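Local coordinates for protein esterase (Xanthomonas oryzae pv. oryzae, PDB 3H2G) that hydrolyses ester bonds in the rice cell wall as a virulence factor of the pathogen, probably through the serine-hydrolase machinery of an alpha/beta-hydrolase fold, at residues E266-P270 against G271-L275; V339-K342 against N343-T346; V386-D390 against Q391-K395. All blocks are in the same frame, centred on the assembly; numbering follows the deposited sequence.

Contact 1. Residues E266-P270 against G271-L275; sequences EPLFP and GKQSL
Pro-267 and Gly-271 meet where the chain doubles back on itself: the CA of Gly-271 lies 3.3 Å from the carbonyl O of Pro-267, a CA-H...O contact with an angle of 133° at the hydrogen. Residues 266-268 have helical torsions, and the N of Phe-269 still bonds to the O of Glu-266, but a cis peptide before Pro-270 then turns the chain sharply. Gly-271 is nearly fully extended (phi -159°, psi -147°). Direct hydrogen bonds between 266-270 and 271-275 are absent, and two waters fill that role. The first donates to the O of Pro-267 and accepts from the N of Lys-272, at 3.0 Å in each case. The second lies 2.8 Å from the O of Leu-268, to which it can donate, and accepts from the N of Gln-273.

Among the side chains, Leu-268 and Gln-273 run side by side in the same direction, each with CG beside its backbone N and the glutamine extended beyond. The CD2 methyl of Leu-268 lies 3.4 Å from OE1 of Gln-273, a van der Waals contact of methyl and amide oxygen. NE2 of that amide is hydrogen-bonded to Asp-277 in the following helix. Phe-269 and Leu-275 cross at about a right angle, with CD2 of Leu-275 at the ring edge, 4.1 Å from CE1 of Phe-269. One face of the ring carries CB of Leu-268, offset toward the rim. Beyond the segments the ring meets Tyr-237 of helix 231-246, and Ser-274 N-caps helix 275-280.

Water thus links the carbonyls of Pro-267 and Leu-268 to the amides of Lys-272 and Gln-273, the backbone of Gly-271 bonds to Ala-90 and Arg-92, and apolar contact at the Phe-269 edge ties the bend to helix 275-280.

Contact 2. Residues V339-K342 against N343-T346; sequences VPLK and NAQT
Asn-343 turns back on Pro-340 and uses its side-chain amide to reach the proline carbonyl: ND2 of Asn-343 donates to the O of Pro-340 at 2.9 Å, with an N-H...O angle of 155°. The donor sits in the carbonyl plane on a lone pair, and the acceptor lies close to the plane of the amide. With CG beside its own backbone N (chi1 -82°), the amide is brought back over the preceding turn, where ND2 of Asn-343 also packs 3.6 Å from CG1 of Val-339. Slightly further along, the N and OG1 of Thr-346 both donate to the O of Lys-342 at 2.8 Å, from opposite faces of the carbonyl plane, the hydroxyl well above it. The aliphatic CG of Lys-342 lies 3.6 Å from OG1 of Thr-346. Between these two pairs, the N of Gln-345 bonds to the O of Leu-341, and the CD1 methyl of Leu-341 touches CB of Ala-344 at 4.0 Å.

Further out, the amide of Asn-343 is fixed at its other end, where OD1 accepts from the N of Ala-210, and NZ of Lys-342 forms a salt bridge with Asp-217. Leu-341, Ala-344 and Gln-345 pack against Leu-361 of strand 359-363. Val-339 N bonds to OD1 of Asp-336, the presumed acid of a Ser-His-Asp triad with Ser-176 and His-377. The arrangement joins the loop 339-341 to the first turn of helix 342-353, and this loop after strand 328-332 is consistent with the acid loop of an alpha/beta hydrolase.

Contact 3. Residues V386-D390 against Q391-K395; sequences VVVRD and QLLDK
Arg-389 sends its CG anti to the backbone N (chi1 176°) and bends at chi3 (66°), which lays the start of its chain alongside Asp-394 and turns the guanidinium toward its neighbour Asp-390. Asp-394 has its CG beside its own backbone N, and OD1 of Asp-394 comes to 3.6 Å from CG of Arg-389. The planes of the guanidinium and this carboxylate are nearly parallel but not shared: OD2 of Asp-394 stands 4.3 Å from NE of Arg-389 and well out of the guanidinium plane, where no N-H points at it. The N-H groups go instead to Asp-390. NE and NH2 of Arg-389 approach side-on and both donate to OD1 of Asp-390, each at 3.0 Å and on its syn side, in a salt bridge. OD2 of Asp-394 lies 3.9 Å from OD1 of Asp-390, a closeness of like charges that the arginine would be expected to offset.

The backbone of helix 376-396 widens here into a pi-type turn. The O of Val-388 accepts from the N of both Leu-392 and Leu-393, and the next bond spans five residues, from the N of Asp-394 to the O of Arg-389 at 2.8 Å. The axes of the short segments 386-390 and 391-395 make an angle of 42°. This helix carries His-377 near its start and packs on the central sheet of the alpha/beta-hydrolase fold, Val-388 and Leu-392 touching strands 198-205 and 328-332.

Gln-391 runs beside Val-387, NE2 of Gln-391 lying 3.4 Å from the CG1 methyl of Val-387. Arg-389 also forms a salt bridge through NH2 with Glu-38 and donates through NH1 to the O of Arg-112, while OD1 of Asp-394 is bonded to the hydroxyl of Tyr-118.

In the fold
The contacts follow one another along the C-terminal part of the single chain and none touches another. Contact 1 lies in the loop between helices 261-264 and 275-280, packed on helix 231-246; its centre is about 28 Å from that of contact 2 and about 35 Å from that of contact 3, on the opposite side of the chain's centre from the latter. Contacts 2 and 3 have centres about 20 Å apart. Both adjoin the parallel end of the sheet: helix 342-353 packs on strand 359-363 and helix 376-396 on strands 198-205 and 328-332. Contact 2 directly follows the loop bearing Asp-336, and contact 3 lies further along the helix that carries His-377, the presumed triad acid and histidine.

Contact 1. Residues E266-P270 against G271-L275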
loop_
_atom_site.group_PDB
_atom_site.type_symbol
_atom_site.label_atom_id
_atom_site.label_comp_id
_atom_site.label_asym_id
_atom_site.label_seq_id
_atom_site.Cartn_x
_atom_site.Cartn_y
_atom_site.Cartn_z
ATOM N N GLU A 266 -2.525 20.375 7.477
ATOM C CA GLU A 266 -1.172 19.868 7.255
ATOM C C GLU A 266 -0.584 19.003 8.378
ATOM O O GLU A 266 -0.039 17.931 8.113
ATOM C CB GLU A 266 -0.223 21.021 6.904
ATOM C CG GLU A 266 -0.604 21.728 5.600
ATOM C CD GLU A 266 0.541 22.524 4.991
ATOM O OE1 GLU A 266 1.091 23.410 5.679
ATOM O OE2 GLU A 266 0.886 22.262 3.818
ATOM N N PRO A 267 -0.699 19.441 9.642
ATOM C CA PRO A 267 -0.155 18.656 10.760
ATOM C C PRO A 267 -0.780 17.268 10.949
ATOM O O PRO A 267 -0.252 16.446 11.693
ATOM C CB PRO A 267 -0.414 19.555 11.972
ATOM C CG PRO A 267 -0.386 20.936 11.382
ATOM C CD PRO A 267 -1.167 20.758 10.107
ATOM N N LEU A 268 -1.896 17.005 10.275
ATOM C CA LEU A 268 -2.584 15.719 10.406
ATOM C C LEU A 268 -2.116 14.627 9.444
ATOM O O LEU A 268 -2.367 13.442 9.678
ATOM C CB LEU A 268 -4.087 15.904 10.182
ATOM C CG LEU A 268 -4.904 16.812 11.100
ATOM C CD1 LEU A 268 -6.293 17.001 10.499
ATOM C CD2 LEU A 268 -4.994 16.191 12.495
ATOM N N PHE A 269 -1.429 15.013 8.374
ATOM C CA PHE A 269 -1.033 14.036 7.366
ATOM C C PHE A 269 0.444 13.961 6.994
ATOM O O PHE A 269 0.878 14.605 6.040
ATOM C CB PHE A 269 -1.862 14.291 6.103
ATOM C CG PHE A 269 -3.349 14.214 6.331
ATOM C CD1 PHE A 269 -3.965 12.988 6.572
ATOM C CD2 PHE A 269 -4.131 15.366 6.320
ATOM C CE1 PHE A 269 -5.341 12.908 6.799
ATOM C CE2 PHE A 269 -5.510 15.299 6.547
ATOM C CZ PHE A 269 -6.114 14.067 6.786
ATOM N N PRO A 270 1.236 13.159 7.728
ATOM C CA PRO A 270 0.848 12.328 8.874
ATOM C C PRO A 270 0.961 13.123 10.170
ATOM O O PRO A 270 1.548 14.204 10.186
ATOM C CB PRO A 270 1.850 11.180 8.812
ATOM C CG PRO A 270 3.094 11.879 8.379
ATOM C CD PRO A 270 2.596 12.809 7.275
ATOM N N GLY A 271 0.408 12.588 11.253
ATOM C CA GLY A 271 0.469 13.296 12.517
ATOM C C GLY A 271 0.266 12.425 13.742
ATOM O O GLY A 271 0.636 11.253 13.758
ATOM N N LYS A 272 -0.343 13.010 14.768
ATOM C CA LYS A 272 -0.587 12.320 16.031
ATOM C C LYS A 272 -1.862 11.483 16.065
ATOM O O LYS A 272 -2.178 10.878 17.090
ATOM C CB LYS A 272 -0.623 13.346 17.169
ATOM C CG LYS A 272 0.665 14.141 17.331
ATOM C CD LYS A 272 1.816 13.233 17.737
ATOM C CE LYS A 272 3.113 14.008 17.884
ATOM N NZ LYS A 272 4.234 13.119 18.298
ATOM N N GLN A 273 -2.591 11.444 14.956
ATOM C CA GLN A 273 -3.829 10.673 14.899
ATOM C C GLN A 273 -3.886 9.650 13.773
ATOM O O GLN A 273 -3.323 9.851 12.701
ATOM C CB GLN A 273 -5.028 11.610 14.749
ATOM C CG GLN A 273 -5.385 12.406 15.991
ATOM C CD GLN A 273 -6.494 13.405 15.723
ATOM O OE1 GLN A 273 -6.250 14.499 15.215
ATOM N NE2 GLN A 273 -7.724 13.023 16.042
ATOM N N SER A 274 -4.582 8.547 14.026
ATOM C CA SER A 274 -4.763 7.514 13.014
ATOM C C SER A 274 -6.001 7.939 12.226
ATOM O O SER A 274 -6.793 8.743 12.712
ATOM C CB SER A 274 -5.029 6.164 13.674
ATOM O OG SER A 274 -6.266 6.188 14.370
ATOM N N LEU A 275 -6.168 7.405 11.019
ATOM C CA LEU A 275 -7.334 7.742 10.208
ATOM C C LEU A 275 -8.604 7.274 10.909
ATOM O O LEU A 275 -9.652 7.916 10.812
ATOM C CB LEU A 275 -7.235 7.084 8.832
ATOM C CG LEU A 275 -6.212 7.692 7.874
ATOM C CD1 LEU A 275 -6.130 6.851 6.611
ATOM C CD2 LEU A 275 -6.613 9.125 7.544
HETATM O O HOH W 1 -1.292 15.815 14.456
HETATM O O HOH W 2 -2.483 12.421 12.307
#

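Contact 2. Residues V339-K342 against N343-T346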
loop_
_atom_site.group_PDB
_atom_site.type_symbol
_atom_site.label_atom_id
_atom_site.label_comp_id
_atom_site.label_asym_id
_atom_site.label_seq_id
_atom_site.Cartn_x
_atom_site.Cartn_y
_atom_site.Cartn_z
ATOM N N VAL A 339 -12.200 2.560 -3.500
ATOM C CA VAL A 339 -11.314 2.402 -4.647
ATOM C C VAL A 339 -12.050 1.502 -5.640
ATOM O O VAL A 339 -11.929 0.275 -5.588
ATOM C CB VAL A 339 -9.968 1.742 -4.252
ATOM C CG1 VAL A 339 -9.098 1.550 -5.491
ATOM C CG2 VAL A 339 -9.240 2.615 -3.233
ATOM N N PRO A 340 -12.844 2.101 -6.545
ATOM C CA PRO A 340 -13.601 1.339 -7.541
ATOM C C PRO A 340 -12.755 0.355 -8.339
ATOM O O PRO A 340 -11.620 0.654 -8.712
ATOM C CB PRO A 340 -14.211 2.431 -8.412
ATOM C CG PRO A 340 -14.474 3.523 -7.407
ATOM C CD PRO A 340 -13.185 3.535 -6.618
ATOM N N LEU A 341 -13.320 -0.820 -8.596
ATOM C CA LEU A 341 -12.623 -1.858 -9.347
ATOM C C LEU A 341 -12.316 -1.370 -10.760
ATOM O O LEU A 341 -11.538 -1.990 -11.489
ATOM C CB LEU A 341 -13.472 -3.133 -9.388
ATOM C CG LEU A 341 -12.784 -4.414 -9.867
ATOM C CD1 LEU A 341 -11.515 -4.662 -9.056
ATOM C CD2 LEU A 341 -13.753 -5.587 -9.721
ATOM N N LYS A 342 -12.937 -0.256 -11.142
ATOM C CA LYS A 342 -12.706 0.343 -12.452
ATOM C C LYS A 342 -11.202 0.551 -12.632
ATOM O O LYS A 342 -10.690 0.537 -13.748
ATOM C CB LYS A 342 -13.423 1.693 -12.554
ATOM C CG LYS A 342 -13.116 2.469 -13.832
ATOM C CD LYS A 342 -13.681 3.887 -13.791
ATOM C CE LYS A 342 -13.274 4.667 -15.046
ATOM N NZ LYS A 342 -13.695 6.093 -15.014
ATOM N N ASN A 343 -10.502 0.747 -11.519
ATOM C CA ASN A 343 -9.056 0.952 -11.546
ATOM C C ASN A 343 -8.332 -0.226 -12.184
ATOM O O ASN A 343 -7.450 -0.041 -13.026
ATOM C CB ASN A 343 -8.534 1.169 -10.123
ATOM C CG ASN A 343 -8.706 2.596 -9.656
ATOM O OD1 ASN A 343 -7.960 3.486 -10.067
ATOM N ND2 ASN A 343 -9.699 2.827 -8.805
ATOM N N ALA A 344 -8.701 -1.436 -11.777
ATOM C CA ALA A 344 -8.080 -2.646 -12.311
ATOM C C ALA A 344 -8.471 -2.854 -13.772
ATOM O O ALA A 344 -7.642 -3.240 -14.599
ATOM C CB ALA A 344 -8.496 -3.854 -11.480
ATOM N N GLN A 345 -9.738 -2.598 -14.085
ATOM C CA GLN A 345 -10.241 -2.752 -15.446
ATOM C C GLN A 345 -9.536 -1.783 -16.386
ATOM O O GLN A 345 -9.136 -2.154 -17.493
ATOM C CB GLN A 345 -11.755 -2.513 -15.470
ATOM C CG GLN A 345 -12.548 -3.622 -14.782
ATOM C CD GLN A 345 -13.958 -3.208 -14.402
ATOM O OE1 GLN A 345 -14.797 -4.054 -14.084
ATOM N NE2 GLN A 345 -14.224 -1.909 -14.415
ATOM N N THR A 346 -9.381 -0.542 -15.935
ATOM C CA THR A 346 -8.711 0.487 -16.719
ATOM C C THR A 346 -7.244 0.103 -16.920
ATOM O O THR A 346 -6.705 0.215 -18.019
ATOM C CB THR A 346 -8.767 1.859 -16.004
ATOM O OG1 THR A 346 -10.131 2.290 -15.904
ATOM C CG2 THR A 346 -7.963 2.902 -16.774
#

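Contact 3. Residues V386-D390 against Q391-K395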
loop_
_atom_site.group_PDB
_atom_site.type_symbol
_atom_site.label_atom_id
_atom_site.label_comp_id
_atom_site.label_asym_id
_atom_site.label_seq_id
_atom_site.Cartn_x
_atom_site.Cartn_y
_atom_site.Cartn_z
ATOM N N VAL A 386 -6.003 -14.037 0.428
ATOM C CA VAL A 386 -6.270 -15.463 0.289
ATOM C C VAL A 386 -6.415 -15.862 -1.177
ATOM O O VAL A 386 -5.801 -16.828 -1.625
ATOM C CB VAL A 386 -7.547 -15.865 1.061
ATOM C CG1 VAL A 386 -7.934 -17.305 0.738
ATOM C CG2 VAL A 386 -7.308 -15.712 2.556
ATOM N N VAL A 387 -7.211 -15.104 -1.926
ATOM C CA VAL A 387 -7.438 -15.396 -3.340
ATOM C C VAL A 387 -6.190 -15.323 -4.217
ATOM O O VAL A 387 -5.940 -16.232 -5.012
ATOM C CB VAL A 387 -8.520 -14.456 -3.929
ATOM C CG1 VAL A 387 -8.563 -14.580 -5.450
ATOM C CG2 VAL A 387 -9.877 -14.810 -3.336
ATOM N N VAL A 388 -5.409 -14.254 -4.087
ATOM C CA VAL A 388 -4.209 -14.121 -4.910
ATOM C C VAL A 388 -3.151 -15.162 -4.543
ATOM O O VAL A 388 -2.419 -15.639 -5.408
ATOM C CB VAL A 388 -3.609 -12.697 -4.814
ATOM C CG1 VAL A 388 -4.641 -11.673 -5.288
ATOM C CG2 VAL A 388 -3.167 -12.397 -3.396
ATOM N N ARG A 389 -3.072 -15.514 -3.265
ATOM C CA ARG A 389 -2.119 -16.530 -2.830
ATOM C C ARG A 389 -2.484 -17.848 -3.511
ATOM O O ARG A 389 -1.636 -18.509 -4.113
ATOM C CB ARG A 389 -2.191 -16.719 -1.312
ATOM C CG ARG A 389 -1.290 -17.826 -0.771
ATOM C CD ARG A 389 -1.714 -18.238 0.634
ATOM N NE ARG A 389 -3.030 -18.877 0.626
ATOM C CZ ARG A 389 -3.746 -19.150 1.713
ATOM N NH1 ARG A 389 -3.283 -18.843 2.920
ATOM N NH2 ARG A 389 -4.929 -19.734 1.592
ATOM N N ASP A 390 -3.756 -18.220 -3.415
ATOM C CA ASP A 390 -4.239 -19.469 -4.007
ATOM C C ASP A 390 -4.173 -19.518 -5.531
ATOM O O ASP A 390 -3.766 -20.528 -6.110
ATOM C CB ASP A 390 -5.690 -19.739 -3.592
ATOM C CG ASP A 390 -5.852 -19.960 -2.100
ATOM O OD1 ASP A 390 -4.836 -20.113 -1.393
ATOM O OD2 ASP A 390 -7.011 -19.991 -1.640
ATOM N N GLN A 391 -4.576 -18.429 -6.179
ATOM C CA GLN A 391 -4.608 -18.383 -7.638
ATOM C C GLN A 391 -3.326 -18.016 -8.371
ATOM O O GLN A 391 -3.149 -18.410 -9.528
ATOM C CB GLN A 391 -5.740 -17.458 -8.094
ATOM C CG GLN A 391 -7.127 -18.052 -7.863
ATOM C CD GLN A 391 -8.248 -17.119 -8.282
ATOM O OE1 GLN A 391 -8.138 -16.410 -9.282
ATOM N NE2 GLN A 391 -9.341 -17.128 -7.524
ATOM N N LEU A 392 -2.430 -17.279 -7.722
ATOM C CA LEU A 392 -1.187 -16.884 -8.383
ATOM C C LEU A 392 0.103 -17.163 -7.617
ATOM O O LEU A 392 0.978 -17.861 -8.116
ATOM C CB LEU A 392 -1.219 -15.395 -8.743
ATOM C CG LEU A 392 0.073 -14.851 -9.380
ATOM C CD1 LEU A 392 0.310 -15.530 -10.727
ATOM C CD2 LEU A 392 -0.027 -13.343 -9.558
ATOM N N LEU A 393 0.225 -16.603 -6.416
ATOM C CA LEU A 393 1.440 -16.768 -5.624
ATOM C C LEU A 393 1.899 -18.215 -5.450
ATOM O O LEU A 393 3.053 -18.535 -5.741
ATOM C CB LEU A 393 1.271 -16.111 -4.249
ATOM C CG LEU A 393 0.795 -14.652 -4.220
ATOM C CD1 LEU A 393 0.857 -14.149 -2.783
ATOM C CD2 LEU A 393 1.655 -13.776 -5.123
ATOM N N ASP A 394 1.009 -19.087 -4.983
ATOM C CA ASP A 394 1.373 -20.489 -4.778
ATOM C C ASP A 394 1.891 -21.138 -6.055
ATOM O O ASP A 394 2.830 -21.931 -6.022
ATOM C CB ASP A 394 0.177 -21.311 -4.276
ATOM C CG ASP A 394 -0.160 -21.044 -2.820
ATOM O OD1 ASP A 394 0.684 -20.486 -2.084
ATOM O OD2 ASP A 394 -1.277 -21.415 -2.408
ATOM N N LYS A 395 1.280 -20.796 -7.184
ATOM C CA LYS A 395 1.669 -21.374 -8.465
ATOM C C LYS A 395 3.026 -20.906 -8.987
ATOM O O LYS A 395 3.636 -21.575 -9.824
ATOM C CB LYS A 395 0.575 -21.090 -9.497
ATOM C CG LYS A 395 -0.783 -21.638 -9.064
ATOM C CD LYS A 395 -1.860 -21.438 -10.117
ATOM C CE LYS A 395 -3.189 -22.005 -9.640
ATOM N NZ LYS A 395 -4.268 -21.828 -10.653
HETATM O O HOH W 3 -3.025 -22.914 -4.874
#